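Probable glutamine-binding lipoprotein GlnH (GLNBP) (Mycobacterium tuberculosis, PDB 6H20) binds amino acids such as asparagine and glutamate as a solute-binding lipoprotein and probably relays aspartate levels to protein kinase G control of glutamate metabolism. Local coordinates at residues 51-56 / 87-92. Residues are numbered along the deposited sequence; the frame is centred on the assembly and turned at random.
Sequences GRLIVG and RDIFGV
F90, in the last turn of helix 77-90, lays the far end of its ring against the backbone that leads into strand 53-57, within a beta-alpha-beta crossover of the family 3 solute-binding fold. Helix 77-90 connects strand 53-57 to strand 96-100, its parallel neighbour in the sheet. The tight part is the ring tip: F90 CZ lies 3.4 Å from R52 N. Beside it, F90 CE1 approaches G51 C at 3.6 Å. F90 CE2 comes to 3.7 Å from L53 N, all obliquely and without any hydrogen bond across. With CG anti to its own carbonyl carbon (chi1 -65°), F90 directs its ring at the G51 to L53 backbone, while I89 CG2 sits over one ring face, offset toward the rim. I47 and R48 of helix 45-50 touch F90 too, and its ring meets that of H95. Deeper in, I47 and F249 help bury I89. Toward solvent the contact thins at partly exposed G51 and R52: the R52 side chain starts away from the helix, its NE in a salt bridge with E97 and its NH1 bonded to R50 O. On the buried side L53 and I89 cross at about a right angle, meeting through L53 CD1 and I89 CD1 at 4.0 Å.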
loop_
_atom_site.group_PDB
_atom_site.type_symbol
_atom_site.label_atom_id
_atom_site.label_comp_id
_atom_site.label_asym_id
_atom_site.label_seq_id
_atom_site.Cartn_x
_atom_site.Cartn_y
_atom_site.Cartn_z
ATOM N N GLY A 51 -18.346 12.328 13.411
ATOM C CA GLY A 51 -19.160 11.137 13.491
ATOM C C GLY A 51 -18.586 9.925 12.798
ATOM O O GLY A 51 -19.129 8.822 12.961
ATOM N N ARG A 52 -17.512 10.088 12.034
ATOM C CA ARG A 52 -16.900 8.960 11.346
ATOM C C ARG A 52 -15.489 9.336 10.926
ATOM O O ARG A 52 -15.172 10.517 10.735
ATOM C CB ARG A 52 -17.712 8.517 10.117
ATOM C CG ARG A 52 -17.503 9.378 8.872
ATOM C CD ARG A 52 -18.174 10.744 8.994
ATOM N NE ARG A 52 -18.322 11.383 7.687
ATOM C CZ ARG A 52 -18.606 12.672 7.515
ATOM N NH1 ARG A 52 -18.774 13.459 8.572
ATOM N NH2 ARG A 52 -18.723 13.171 6.291
ATOM N N LEU A 53 -14.652 8.312 10.797
ATOM C CA LEU A 53 -13.309 8.437 10.248
ATOM C C LEU A 53 -13.387 8.317 8.731
ATOM O O LEU A 53 -14.000 7.376 8.214
ATOM C CB LEU A 53 -12.439 7.308 10.803
ATOM C CG LEU A 53 -10.983 7.219 10.345
ATOM C CD1 LEU A 53 -10.187 8.380 10.947
ATOM C CD2 LEU A 53 -10.354 5.876 10.741
ATOM N N ILE A 54 -12.792 9.275 8.021
ATOM C CA ILE A 54 -12.801 9.275 6.557
ATOM C C ILE A 54 -11.470 8.718 6.077
ATOM O O ILE A 54 -10.405 9.280 6.370
ATOM C CB ILE A 54 -13.072 10.676 5.991
ATOM C CG1 ILE A 54 -14.410 11.196 6.524
ATOM C CG2 ILE A 54 -13.055 10.643 4.463
ATOM C CD1 ILE A 54 -14.661 12.668 6.249
ATOM N N VAL A 55 -11.538 7.599 5.349
ATOM C CA VAL A 55 -10.381 6.776 5.015
ATOM C C VAL A 55 -10.214 6.758 3.504
ATOM O O VAL A 55 -11.147 6.401 2.780
ATOM C CB VAL A 55 -10.575 5.341 5.532
ATOM C CG1 VAL A 55 -9.382 4.454 5.153
ATOM C CG2 VAL A 55 -10.789 5.335 7.041
ATOM N N GLY A 56 -9.008 7.083 3.039
ATOM C CA GLY A 56 -8.700 7.019 1.620
ATOM C C GLY A 56 -8.137 5.661 1.250
ATOM O O GLY A 56 -7.193 5.176 1.883
ATOM N N ARG A 87 -12.028 1.980 15.703
ATOM C CA ARG A 87 -12.383 1.389 16.991
ATOM C C ARG A 87 -11.810 2.208 18.143
ATOM O O ARG A 87 -12.490 2.446 19.148
ATOM C CB ARG A 87 -11.891 -0.053 17.074
ATOM C CG ARG A 87 -12.459 -0.814 18.272
ATOM C CD ARG A 87 -11.631 -2.059 18.608
ATOM N NE ARG A 87 -11.513 -2.982 17.473
ATOM C CZ ARG A 87 -12.440 -3.872 17.125
ATOM N NH1 ARG A 87 -13.574 -3.961 17.809
ATOM N NH2 ARG A 87 -12.235 -4.674 16.084
ATOM N N ASP A 88 -10.556 2.648 18.010
ATOM C CA ASP A 88 -9.935 3.442 19.070
ATOM C C ASP A 88 -10.609 4.805 19.222
ATOM O O ASP A 88 -10.657 5.348 20.336
ATOM C CB ASP A 88 -8.442 3.624 18.788
ATOM C CG ASP A 88 -7.612 2.402 19.154
ATOM O OD1 ASP A 88 -8.189 1.363 19.511
ATOM O OD2 ASP A 88 -6.374 2.507 19.086
ATOM N N ILE A 89 -11.137 5.374 18.136
ATOM C CA ILE A 89 -11.785 6.683 18.226
ATOM C C ILE A 89 -13.188 6.553 18.794
ATOM O O ILE A 89 -13.581 7.306 19.699
ATOM C CB ILE A 89 -11.799 7.394 16.857
ATOM C CG1 ILE A 89 -10.375 7.621 16.346
ATOM C CG2 ILE A 89 -12.573 8.718 16.939
ATOM C CD1 ILE A 89 -10.297 8.160 14.916
ATOM N N PHE A 90 -13.964 5.609 18.271
ATOM C CA PHE A 90 -15.396 5.547 18.508
ATOM C C PHE A 90 -15.836 4.417 19.422
ATOM O O PHE A 90 -16.990 4.430 19.873
ATOM C CB PHE A 90 -16.138 5.404 17.173
ATOM C CG PHE A 90 -15.999 6.599 16.284
ATOM C CD1 PHE A 90 -16.770 7.728 16.501
ATOM C CD2 PHE A 90 -15.089 6.605 15.245
ATOM C CE1 PHE A 90 -16.646 8.835 15.690
ATOM C CE2 PHE A 90 -14.966 7.720 14.423
ATOM C CZ PHE A 90 -15.745 8.837 14.656
ATOM N N GLY A 91 -14.976 3.443 19.698
ATOM C CA GLY A 91 -15.333 2.292 20.492
ATOM C C GLY A 91 -15.709 1.072 19.679
ATOM O O GLY A 91 -15.579 -0.052 20.179
ATOM N N VAL A 92 -16.177 1.270 18.448
ATOM C CA VAL A 92 -16.433 0.178 17.504
ATOM C C VAL A 92 -15.904 0.577 16.139
ATOM O O VAL A 92 -15.792 1.768 15.815
ATOM C CB VAL A 92 -17.940 -0.149 17.400
ATOM C CG1 VAL A 92 -18.491 -0.580 18.751
ATOM C CG2 VAL A 92 -18.712 1.048 16.871
#